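Local coordinates for extracellular solute-binding protein family 5 (Brucella melitensis, PDB 4ONY) that probably captures peptides or related solutes in the periplasm and hands them to an ABC transporter for import, at residues 16-20 with 96-100; 313-319 with 480-486; 270-276 with 568-574. All blocks are in the same frame, centred on the assembly; numbering follows the deposited sequence.

Contact 1 (16-20 with 96-100)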
loop_
_atom_site.group_PDB
_atom_site.type_symbol
_atom_site.label_atom_id
_atom_site.label_comp_id
_atom_site.label_asym_id
_atom_site.label_seq_id
_atom_site.Cartn_x
_atom_site.Cartn_y
_atom_site.Cartn_z
ATOM N N ASP A 16 10.869 9.211 24.531
ATOM C CA ASP A 16 12.205 8.789 24.125
ATOM C C ASP A 16 12.244 7.377 23.510
ATOM O O ASP A 16 13.306 6.916 23.119
ATOM C CB ASP A 16 13.211 8.927 25.290
ATOM C CG ASP A 16 12.993 7.881 26.384
ATOM O OD1 ASP A 16 12.081 7.054 26.258
ATOM O OD2 ASP A 16 13.734 7.898 27.380
ATOM N N TYR A 17 11.114 6.702 23.462
ATOM C CA TYR A 17 11.026 5.296 23.116
ATOM C C TYR A 17 10.135 5.096 21.876
ATOM O O TYR A 17 9.854 3.943 21.463
ATOM C CB TYR A 17 10.408 4.507 24.279
ATOM C CG TYR A 17 8.951 4.887 24.566
ATOM C CD1 TYR A 17 8.624 5.993 25.372
ATOM C CD2 TYR A 17 7.923 4.151 24.043
ATOM C CE1 TYR A 17 7.283 6.337 25.635
ATOM C CE2 TYR A 17 6.602 4.491 24.285
ATOM C CZ TYR A 17 6.265 5.584 25.075
ATOM O OH TYR A 17 4.915 5.888 25.276
ATOM N N ALA A 18 9.674 6.185 21.291
ATOM C CA ALA A 18 8.760 6.094 20.158
ATOM C C ALA A 18 8.822 7.349 19.330
ATOM O O ALA A 18 9.193 8.410 19.828
ATOM C CB ALA A 18 7.330 5.888 20.633
ATOM N N LEU A 19 8.461 7.223 18.078
ATOM C CA LEU A 19 8.357 8.363 17.180
ATOM C C LEU A 19 7.108 8.203 16.297
ATOM O O LEU A 19 6.989 7.234 15.550
ATOM C CB LEU A 19 9.634 8.480 16.380
ATOM C CG LEU A 19 9.711 9.574 15.345
ATOM C CD1 LEU A 19 9.538 10.929 16.005
ATOM C CD2 LEU A 19 11.037 9.452 14.629
ATOM N N SER A 20 6.165 9.133 16.432
ATOM C CA SER A 20 4.907 9.080 15.705
ATOM C C SER A 20 4.790 10.264 14.792
ATOM O O SER A 20 5.078 11.407 15.183
ATOM C CB SER A 20 3.715 9.076 16.668
ATOM O OG SER A 20 2.511 9.153 15.946
ATOM N N PHE A 96 0.981 5.422 11.974
ATOM C CA PHE A 96 2.383 5.667 11.664
ATOM C C PHE A 96 3.155 6.008 12.947
ATOM O O PHE A 96 3.473 7.180 13.221
ATOM C CB PHE A 96 2.494 6.813 10.644
ATOM C CG PHE A 96 3.820 6.891 9.905
ATOM C CD1 PHE A 96 4.919 6.060 10.215
ATOM C CD2 PHE A 96 3.970 7.796 8.848
ATOM C CE1 PHE A 96 6.126 6.173 9.482
ATOM C CE2 PHE A 96 5.160 7.886 8.135
ATOM C CZ PHE A 96 6.218 7.068 8.438
ATOM N N THR A 97 3.474 4.963 13.703
ATOM C CA THR A 97 4.288 5.063 14.910
ATOM C C THR A 97 5.416 4.022 14.874
ATOM O O THR A 97 5.192 2.859 14.547
ATOM C CB THR A 97 3.460 4.842 16.159
ATOM O OG1 THR A 97 2.381 5.795 16.202
ATOM C CG2 THR A 97 4.343 5.016 17.440
ATOM N N LEU A 98 6.610 4.480 15.219
ATOM C CA LEU A 98 7.816 3.661 15.341
ATOM C C LEU A 98 8.233 3.493 16.793
ATOM O O LEU A 98 8.116 4.439 17.581
ATOM C CB LEU A 98 8.946 4.360 14.609
ATOM C CG LEU A 98 8.676 4.788 13.142
ATOM C CD1 LEU A 98 9.849 5.560 12.584
ATOM C CD2 LEU A 98 8.429 3.558 12.292
ATOM N N TYR A 99 8.736 2.312 17.151
ATOM C CA TYR A 99 9.249 2.023 18.493
ATOM C C TYR A 99 10.716 1.588 18.393
ATOM O O TYR A 99 11.240 1.362 17.282
ATOM C CB TYR A 99 8.392 0.946 19.197
ATOM C CG TYR A 99 7.003 1.435 19.509
ATOM C CD1 TYR A 99 6.756 2.150 20.655
ATOM C CD2 TYR A 99 5.935 1.239 18.599
ATOM C CE1 TYR A 99 5.497 2.689 20.934
ATOM C CE2 TYR A 99 4.691 1.743 18.861
ATOM C CZ TYR A 99 4.472 2.502 20.030
ATOM O OH TYR A 99 3.224 3.054 20.334
ATOM N N SER A 100 11.380 1.498 19.543
ATOM C CA SER A 100 12.816 1.204 19.618
ATOM C C SER A 100 13.206 -0.118 18.921
ATOM O O SER A 100 12.476 -1.106 18.974
ATOM C CB SER A 100 13.274 1.185 21.071
ATOM O OG SER A 100 13.072 2.474 21.648
HETATM O O HOH W 1 10.092 1.321 22.349
#

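Contact 2 (313-319 with 480-486)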
loop_
_atom_site.group_PDB
_atom_site.type_symbol
_atom_site.label_atom_id
_atom_site.label_comp_id
_atom_site.label_asym_id
_atom_site.label_seq_id
_atom_site.Cartn_x
_atom_site.Cartn_y
_atom_site.Cartn_z
ATOM N N PHE A 313 -12.712 2.726 -13.043
ATOM C CA PHE A 313 -12.554 3.253 -14.385
ATOM C C PHE A 313 -12.150 4.694 -14.225
ATOM O O PHE A 313 -12.664 5.384 -13.343
ATOM C CB PHE A 313 -13.829 3.164 -15.195
ATOM C CG PHE A 313 -14.247 1.783 -15.544
ATOM C CD1 PHE A 313 -13.582 1.068 -16.529
ATOM C CD2 PHE A 313 -15.353 1.202 -14.940
ATOM C CE1 PHE A 313 -13.989 -0.197 -16.900
ATOM C CE2 PHE A 313 -15.779 -0.081 -15.333
ATOM C CZ PHE A 313 -15.089 -0.775 -16.317
ATOM N N VAL A 314 -11.185 5.135 -15.013
ATOM C CA VAL A 314 -10.641 6.466 -14.952
ATOM C C VAL A 314 -11.015 7.252 -16.179
ATOM O O VAL A 314 -10.782 6.813 -17.292
ATOM C CB VAL A 314 -9.108 6.460 -14.826
ATOM C CG1 VAL A 314 -8.607 7.879 -14.638
ATOM C CG2 VAL A 314 -8.669 5.680 -13.584
ATOM N N PHE A 315 -11.643 8.400 -15.990
ATOM C CA PHE A 315 -11.963 9.305 -17.084
ATOM C C PHE A 315 -10.751 10.188 -17.365
ATOM O O PHE A 315 -10.270 10.879 -16.455
ATOM C CB PHE A 315 -13.096 10.272 -16.697
ATOM C CG PHE A 315 -14.446 9.611 -16.421
ATOM C CD1 PHE A 315 -15.292 9.264 -17.478
ATOM C CD2 PHE A 315 -14.870 9.437 -15.126
ATOM C CE1 PHE A 315 -16.546 8.693 -17.245
ATOM C CE2 PHE A 315 -16.114 8.851 -14.868
ATOM C CZ PHE A 315 -16.946 8.484 -15.938
ATOM N N ASN A 316 -10.280 10.219 -18.613
ATOM C CA ASN A 316 -9.301 11.252 -19.000
ATOM C C ASN A 316 -9.976 12.599 -19.250
ATOM O O ASN A 316 -10.427 12.885 -20.356
ATOM C CB ASN A 316 -8.492 10.859 -20.236
ATOM C CG ASN A 316 -7.338 11.807 -20.510
ATOM O OD1 ASN A 316 -7.129 12.782 -19.791
ATOM N ND2 ASN A 316 -6.591 11.533 -21.596
ATOM N N THR A 317 -9.984 13.442 -18.217
ATOM C CA THR A 317 -10.686 14.729 -18.256
ATOM C C THR A 317 -10.046 15.685 -19.254
ATOM O O THR A 317 -10.647 16.681 -19.610
ATOM C CB THR A 317 -10.813 15.445 -16.872
ATOM O OG1 THR A 317 -9.555 15.940 -16.425
ATOM C CG2 THR A 317 -11.431 14.534 -15.813
ATOM N N ARG A 318 -8.833 15.389 -19.722
ATOM C CA ARG A 318 -8.235 16.195 -20.793
ATOM C C ARG A 318 -9.020 16.078 -22.109
ATOM O O ARG A 318 -8.887 16.929 -22.994
ATOM C CB ARG A 318 -6.763 15.768 -21.061
ATOM C CG ARG A 318 -5.861 15.832 -19.819
ATOM C CD ARG A 318 -4.515 15.134 -20.098
ATOM N NE ARG A 318 -3.639 14.982 -18.920
ATOM C CZ ARG A 318 -3.724 14.016 -18.033
ATOM N NH1 ARG A 318 -4.704 13.121 -18.094
ATOM N NH2 ARG A 318 -2.881 13.978 -17.016
ATOM N N ARG A 319 -9.713 14.975 -22.326
ATOM C CA ARG A 319 -10.450 14.806 -23.571
ATOM C C ARG A 319 -11.778 15.557 -23.471
ATOM O O ARG A 319 -12.499 15.408 -22.472
ATOM C CB ARG A 319 -10.695 13.319 -23.840
ATOM C CG ARG A 319 -9.408 12.512 -24.057
ATOM C CD ARG A 319 -9.123 12.351 -25.514
ATOM N NE ARG A 319 -7.726 12.015 -25.790
ATOM C CZ ARG A 319 -7.283 10.818 -26.158
ATOM N NH1 ARG A 319 -8.108 9.762 -26.314
ATOM N NH2 ARG A 319 -5.988 10.684 -26.414
ATOM N N PHE A 480 -0.806 10.089 -21.757
ATOM C CA PHE A 480 -2.233 10.229 -21.474
ATOM C C PHE A 480 -3.060 10.039 -22.754
ATOM O O PHE A 480 -4.063 10.712 -22.937
ATOM C CB PHE A 480 -2.504 11.573 -20.799
ATOM C CG PHE A 480 -1.632 11.801 -19.586
ATOM C CD1 PHE A 480 -1.662 10.914 -18.521
ATOM C CD2 PHE A 480 -0.736 12.878 -19.530
ATOM C CE1 PHE A 480 -0.825 11.080 -17.422
ATOM C CE2 PHE A 480 0.090 13.073 -18.417
ATOM C CZ PHE A 480 0.053 12.165 -17.366
ATOM N N ASP A 481 -2.642 9.077 -23.602
ATOM C CA ASP A 481 -3.308 8.822 -24.892
ATOM C C ASP A 481 -4.453 7.768 -24.767
ATOM O O ASP A 481 -4.272 6.622 -25.135
ATOM C CB ASP A 481 -2.288 8.430 -25.956
ATOM C CG ASP A 481 -2.928 8.219 -27.300
ATOM O OD1 ASP A 481 -4.113 8.606 -27.483
ATOM O OD2 ASP A 481 -2.244 7.665 -28.156
ATOM N N TYR A 482 -5.563 8.157 -24.142
ATOM C CA TYR A 482 -6.711 7.286 -23.926
ATOM C C TYR A 482 -7.939 8.145 -23.520
ATOM O O TYR A 482 -7.779 9.274 -23.044
ATOM C CB TYR A 482 -6.426 6.231 -22.833
ATOM C CG TYR A 482 -5.902 6.851 -21.553
ATOM C CD1 TYR A 482 -6.766 7.383 -20.607
ATOM C CD2 TYR A 482 -4.532 6.918 -21.306
ATOM C CE1 TYR A 482 -6.284 7.978 -19.446
ATOM C CE2 TYR A 482 -4.046 7.512 -20.161
ATOM C CZ TYR A 482 -4.932 8.046 -19.230
ATOM O OH TYR A 482 -4.427 8.659 -18.125
ATOM N N ASP A 483 -9.132 7.589 -23.706
ATOM C CA ASP A 483 -10.363 8.156 -23.197
ATOM C C ASP A 483 -10.563 7.667 -21.764
ATOM O O ASP A 483 -10.729 8.468 -20.838
ATOM C CB ASP A 483 -11.573 7.733 -24.053
ATOM C CG ASP A 483 -11.532 8.307 -25.452
ATOM O OD1 ASP A 483 -10.915 9.387 -25.632
ATOM O OD2 ASP A 483 -12.105 7.677 -26.361
ATOM N N MET A 484 -10.550 6.352 -21.597
ATOM C CA MET A 484 -10.821 5.714 -20.310
ATOM C C MET A 484 -9.928 4.482 -20.174
ATOM O O MET A 484 -9.635 3.791 -21.219
ATOM C CB MET A 484 -12.298 5.311 -20.239
ATOM C CG MET A 484 -12.684 4.590 -18.952
ATOM S SD MET A 484 -14.448 4.223 -18.788
ATOM C CE MET A 484 -15.103 5.842 -18.409
ATOM N N ILE A 485 -9.477 4.216 -18.943
ATOM C CA ILE A 485 -8.730 3.008 -18.589
ATOM C C ILE A 485 -9.256 2.492 -17.256
ATOM O O ILE A 485 -10.061 3.165 -16.609
ATOM C CB ILE A 485 -7.189 3.295 -18.385
ATOM C CG1 ILE A 485 -6.965 4.425 -17.372
ATOM C CG2 ILE A 485 -6.511 3.652 -19.724
ATOM C CD1 ILE A 485 -5.509 4.757 -17.053
ATOM N N LEU A 486 -8.745 1.344 -16.815
ATOM C CA LEU A 486 -8.864 0.929 -15.424
ATOM C C LEU A 486 -7.601 1.414 -14.690
ATOM O O LEU A 486 -6.474 1.273 -15.201
ATOM C CB LEU A 486 -9.019 -0.594 -15.304
ATOM C CG LEU A 486 -10.341 -1.261 -15.717
ATOM C CD1 LEU A 486 -10.313 -1.634 -17.179
ATOM C CD2 LEU A 486 -10.560 -2.534 -14.945
#

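Contact 3 (270-276 with 568-574)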
loop_
_atom_site.group_PDB
_atom_site.type_symbol
_atom_site.label_atom_id
_atom_site.label_comp_id
_atom_site.label_asym_id
_atom_site.label_seq_id
_atom_site.Cartn_x
_atom_site.Cartn_y
_atom_site.Cartn_z
ATOM N N GLY A 270 0.938 -29.875 0.639
ATOM C CA GLY A 270 1.520 -29.732 1.969
ATOM C C GLY A 270 2.973 -29.288 1.957
ATOM O O GLY A 270 3.591 -29.203 2.990
ATOM N N ILE A 271 3.484 -28.918 0.798
ATOM C CA ILE A 271 4.846 -28.409 0.677
ATOM C C ILE A 271 4.924 -26.980 1.160
ATOM O O ILE A 271 5.877 -26.618 1.794
ATOM C CB ILE A 271 5.347 -28.528 -0.769
ATOM C CG1 ILE A 271 5.321 -30.005 -1.134
ATOM C CG2 ILE A 271 6.757 -27.983 -0.901
ATOM C CD1 ILE A 271 5.540 -30.326 -2.587
ATOM N N LEU A 272 3.904 -26.171 0.862
ATOM C CA LEU A 272 3.798 -24.847 1.398
ATOM C C LEU A 272 2.822 -24.875 2.564
ATOM O O LEU A 272 1.805 -25.569 2.488
ATOM C CB LEU A 272 3.304 -23.887 0.320
ATOM C CG LEU A 272 4.170 -23.874 -0.941
ATOM C CD1 LEU A 272 3.567 -22.887 -1.920
ATOM C CD2 LEU A 272 5.626 -23.526 -0.608
ATOM N N ASP A 273 3.104 -24.106 3.611
ATOM C CA ASP A 273 2.292 -24.129 4.839
ATOM C C ASP A 273 1.057 -23.211 4.772
ATOM O O ASP A 273 0.107 -23.432 5.479
ATOM C CB ASP A 273 3.139 -23.685 6.030
ATOM C CG ASP A 273 4.251 -24.680 6.381
ATOM O OD1 ASP A 273 3.969 -25.870 6.443
ATOM O OD2 ASP A 273 5.404 -24.248 6.582
ATOM N N ILE A 274 1.099 -22.179 3.940
ATOM C CA ILE A 274 0.007 -21.220 3.813
ATOM C C ILE A 274 -0.156 -20.819 2.358
ATOM O O ILE A 274 0.713 -21.086 1.533
ATOM C CB ILE A 274 0.262 -19.937 4.652
ATOM C CG1 ILE A 274 1.473 -19.161 4.117
ATOM C CG2 ILE A 274 0.530 -20.265 6.130
ATOM C CD1 ILE A 274 1.619 -17.769 4.666
ATOM N N PHE A 275 -1.287 -20.207 2.056
ATOM C CA PHE A 275 -1.555 -19.670 0.745
ATOM C C PHE A 275 -2.352 -18.397 0.895
ATOM O O PHE A 275 -3.479 -18.403 1.437
ATOM C CB PHE A 275 -2.321 -20.680 -0.149
ATOM C CG PHE A 275 -2.462 -20.230 -1.575
ATOM C CD1 PHE A 275 -3.509 -19.406 -1.942
ATOM C CD2 PHE A 275 -1.530 -20.592 -2.519
ATOM C CE1 PHE A 275 -3.631 -18.921 -3.213
ATOM C CE2 PHE A 275 -1.659 -20.151 -3.821
ATOM C CZ PHE A 275 -2.723 -19.321 -4.180
ATOM N N ILE A 276 -1.753 -17.290 0.471
ATOM C CA ILE A 276 -2.378 -15.970 0.650
ATOM C C ILE A 276 -3.258 -15.783 -0.594
ATOM O O ILE A 276 -2.726 -15.772 -1.706
ATOM C CB ILE A 276 -1.309 -14.878 0.750
ATOM C CG1 ILE A 276 -0.496 -15.068 2.027
ATOM C CG2 ILE A 276 -1.946 -13.484 0.718
ATOM C CD1 ILE A 276 0.749 -14.207 2.121
ATOM N N VAL A 568 -6.324 -16.029 4.092
ATOM C CA VAL A 568 -5.130 -16.884 4.179
ATOM C C VAL A 568 -5.545 -18.303 4.547
ATOM O O VAL A 568 -6.174 -18.533 5.587
ATOM C CB VAL A 568 -4.105 -16.393 5.237
ATOM C CG1 VAL A 568 -2.867 -17.263 5.193
ATOM C CG2 VAL A 568 -3.719 -14.927 5.015
ATOM N N ALA A 569 -5.247 -19.259 3.669
ATOM C CA ALA A 569 -5.498 -20.660 3.966
ATOM C C ALA A 569 -4.224 -21.184 4.590
ATOM O O ALA A 569 -3.136 -20.748 4.210
ATOM C CB ALA A 569 -5.846 -21.450 2.714
ATOM N N ARG A 570 -4.346 -22.029 5.595
ATOM C CA ARG A 570 -3.173 -22.525 6.295
ATOM C C ARG A 570 -3.358 -23.970 6.749
ATOM O O ARG A 570 -4.461 -24.366 7.175
ATOM C CB ARG A 570 -2.837 -21.637 7.494
ATOM C CG ARG A 570 -3.809 -21.717 8.660
ATOM C CD ARG A 570 -3.459 -20.778 9.839
ATOM N NE ARG A 570 -4.678 -20.519 10.581
ATOM C CZ ARG A 570 -5.183 -21.306 11.531
ATOM N NH1 ARG A 570 -4.552 -22.384 11.998
ATOM N NH2 ARG A 570 -6.335 -20.967 12.071
ATOM N N TRP A 571 -2.284 -24.750 6.658
ATOM C CA TRP A 571 -2.226 -26.031 7.383
ATOM C C TRP A 571 -2.311 -25.745 8.899
ATOM O O TRP A 571 -1.773 -24.764 9.399
ATOM C CB TRP A 571 -0.996 -26.856 6.989
ATOM C CG TRP A 571 -1.116 -27.347 5.553
ATOM C CD1 TRP A 571 -0.705 -26.690 4.428
ATOM C CD2 TRP A 571 -1.676 -28.580 5.110
ATOM N NE1 TRP A 571 -1.017 -27.413 3.306
ATOM C CE2 TRP A 571 -1.598 -28.588 3.687
ATOM C CE3 TRP A 571 -2.271 -29.663 5.768
ATOM C CZ2 TRP A 571 -2.079 -29.637 2.910
ATOM C CZ3 TRP A 571 -2.751 -30.706 5.008
ATOM C CH2 TRP A 571 -2.661 -30.698 3.573
ATOM N N ASP A 572 -2.998 -26.617 9.612
ATOM C CA ASP A 572 -3.298 -26.359 11.009
ATOM C C ASP A 572 -2.087 -26.475 11.960
ATOM O O ASP A 572 -2.202 -26.160 13.110
ATOM C CB ASP A 572 -4.474 -27.236 11.481
ATOM C CG ASP A 572 -4.130 -28.668 11.594
ATOM O OD1 ASP A 572 -3.010 -29.109 11.282
ATOM O OD2 ASP A 572 -5.015 -29.390 12.022
ATOM N N ARG A 573 -0.939 -26.911 11.452
ATOM C CA ARG A 573 0.323 -26.820 12.161
ATOM C C ARG A 573 0.861 -25.382 12.270
ATOM O O ARG A 573 1.858 -25.133 12.947
ATOM C CB ARG A 573 1.362 -27.688 11.478
ATOM C CG ARG A 573 1.696 -27.216 10.072
ATOM C CD ARG A 573 2.554 -28.239 9.372
ATOM N NE ARG A 573 2.792 -27.888 7.968
ATOM C CZ ARG A 573 2.374 -28.594 6.930
ATOM N NH1 ARG A 573 1.643 -29.677 7.095
ATOM N NH2 ARG A 573 2.662 -28.183 5.725
ATOM N N ILE A 574 0.211 -24.438 11.599
ATOM C CA ILE A 574 0.549 -23.036 11.721
ATOM C C ILE A 574 -0.539 -22.319 12.489
ATOM O O ILE A 574 -1.712 -22.466 12.120
ATOM C CB ILE A 574 0.636 -22.374 10.334
ATOM C CG1 ILE A 574 1.663 -23.103 9.446
ATOM C CG2 ILE A 574 0.997 -20.898 10.461
ATOM C CD1 ILE A 574 3.051 -23.167 10.003
#

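Contact 1 (16-20 with 96-100)
L19 and L98 face each other as an antiparallel hydrogen-bonded pair, L19 N to L98 O and L98 N to L19 O both measuring 2.8 Å, the latter nearly straight at 172°. The non-hydrogen-bonded pairs A18 with Y99 and S20 with T97 flank it, and strands 18-20 and 97-100 run at 170° to each other. Beyond A18 the pairing slackens: S100 N reaches Y17 O only weakly, and a water bridges the same two atoms, accepting from S100 N and donating to Y17 O at 2.8 Å. On the face carrying A18, Y99, S20 and T97, the rings of Y17 and Y99 lie side by side and point the same way, Y17 CE2 at 4.0 Å from Y99 CE1. The methyl of A18 sits 3.7 Å from that same Y99 CE1. Y17 reaches this place because its CG stands between the backbone N and carbonyl carbon (chi1 65°). Both phenol hydroxyls bond to the backbone of L27, and the E94 carboxylate bonds to both Y99 OH and T97 OG1. S20 OG and T97 OG1 also share D24 O. L19 and L98 project from the other face onto M183 of helix 181-187 and M88 of strand 88-90. The arrangement is that of a short strand from near the N-terminus added to one end of the long strand 97-108 in an antiparallel sheet.

Contact 2 (313-319 with 480-486)
V314 and I485 form the hydrogen-bonded pair of an antiparallel strand pairing, V314 N giving a straight 2.8 Å bond to I485 O while the return bond from I485 N to V314 O is weak. Past the strand ends the backbones stay joined through N316 N and D483 O, at 2.9 Å. The N316 side chain, with CG anti to the backbone N (chi1 -171°), carries its amide across to Y482: ND2 donates to Y482 O at 2.9 Å, with that oxygen in the amide plane. Its OD1 accepts from R318 N, closing an Asx turn, and from R318 NH1 on the opposite face of the amide. Charge is concentrated at the turn. The R319 guanidinium spans two carboxylates, NH1 meeting D483 OD1 at 2.9 Å from above the carboxylate plane and NH2 meeting D481 OD1 at 3.0 Å on the anti side; both oxygens lie in the guanidinium plane. R318 instead lies flat on F480, planes 9° apart and CZ 3.6 Å from the ring centroid, a cation-pi stack, while its NH2 bonds to N515 O and R508 O. Apolar contacts fill the face with F313, F315 and M484. M484 runs extended to its sulfur and then bends (chi3 -75°), bringing CE to 3.4 Å from F315 CE1, with SD in an oblique Met-aromatic contact with F313. The chemistry thus divides in two: an apolar strand pair, and a turn where R318 is held flat by an aromatic face while in-plane bonds at the rim of R319 set its orientation between two carboxylates, whose mutual repulsion it probably eases.

Contact 3 (270-276 with 568-574)
D273 and R573 form a salt bridge in which the arginine approaches side-on and spends two nitrogens on one oxygen: NE and NH2 each lie 2.8 Å from D273 OD1. That oxygen is in the guanidinium plane, whereas the carboxylate is turned 78° from it. The other oxygen, OD2, takes the backbone N of T48, so both ends of the carboxylate are engaged. R573 NH2 also makes a weak bond to G270 O. R573 leaves the backbone with chi1 64° and then runs extended to NE, which carries the guanidinium back over W571, whose CB lies over the centre of one face. Antiparallel backbone bonds follow: W571 N to D273 O at 3.0 Å, then the reciprocal pair F275 N to A569 O at 2.9 Å and A569 N to F275 O at 3.0 Å. R570, extended, reaches I574 O with NH1 at 2.8 Å across the turn from W571 to I574, while NE pairs with D300. The indole of W571 packs against G270, whose CA is 3.7 Å from NE1, and that nitrogen donates to F267 O. G270, the first residue past helix 260-268 to leave helical angles, has the positive phi of a Schellman motif. I574 CG1 meets D273 CB at 3.8 Å. On the face of I274 and R570, I274 CG2 touches R570 CB, with I574 CG2 a little further off, and V568 packs beside I274 and I276. Strand 566-571 is the middle of a three-stranded antiparallel sheet between 274-277 and 297-302; helix 260-268 covers L272 and F275, and strand 46-52 lies against D273, I274 and I574.

The three contacts are well separated and no two touch. The centres of contacts 1 and 2 are about 42 Å apart. The centres of contacts 1 and 3 are about 33 Å apart. The centres of contacts 2 and 3 are about 41 Å apart. Each belongs to a different sheet: contact 1 to the antiparallel sheet containing strand 97-108, contact 2 to the mixed six-stranded sheet, and contact 3 to the three-stranded one. Contacts 1 and 2 lie on opposite sides of the chain's centre. Contact 1 closes first along the chain; contact 3 then joins residues 270-276 to 568-574, and contact 2 forms wholly within the intervening chain. Contact 3 thereby ties the near-C-terminal strand back to the middle of this solute-binding protein.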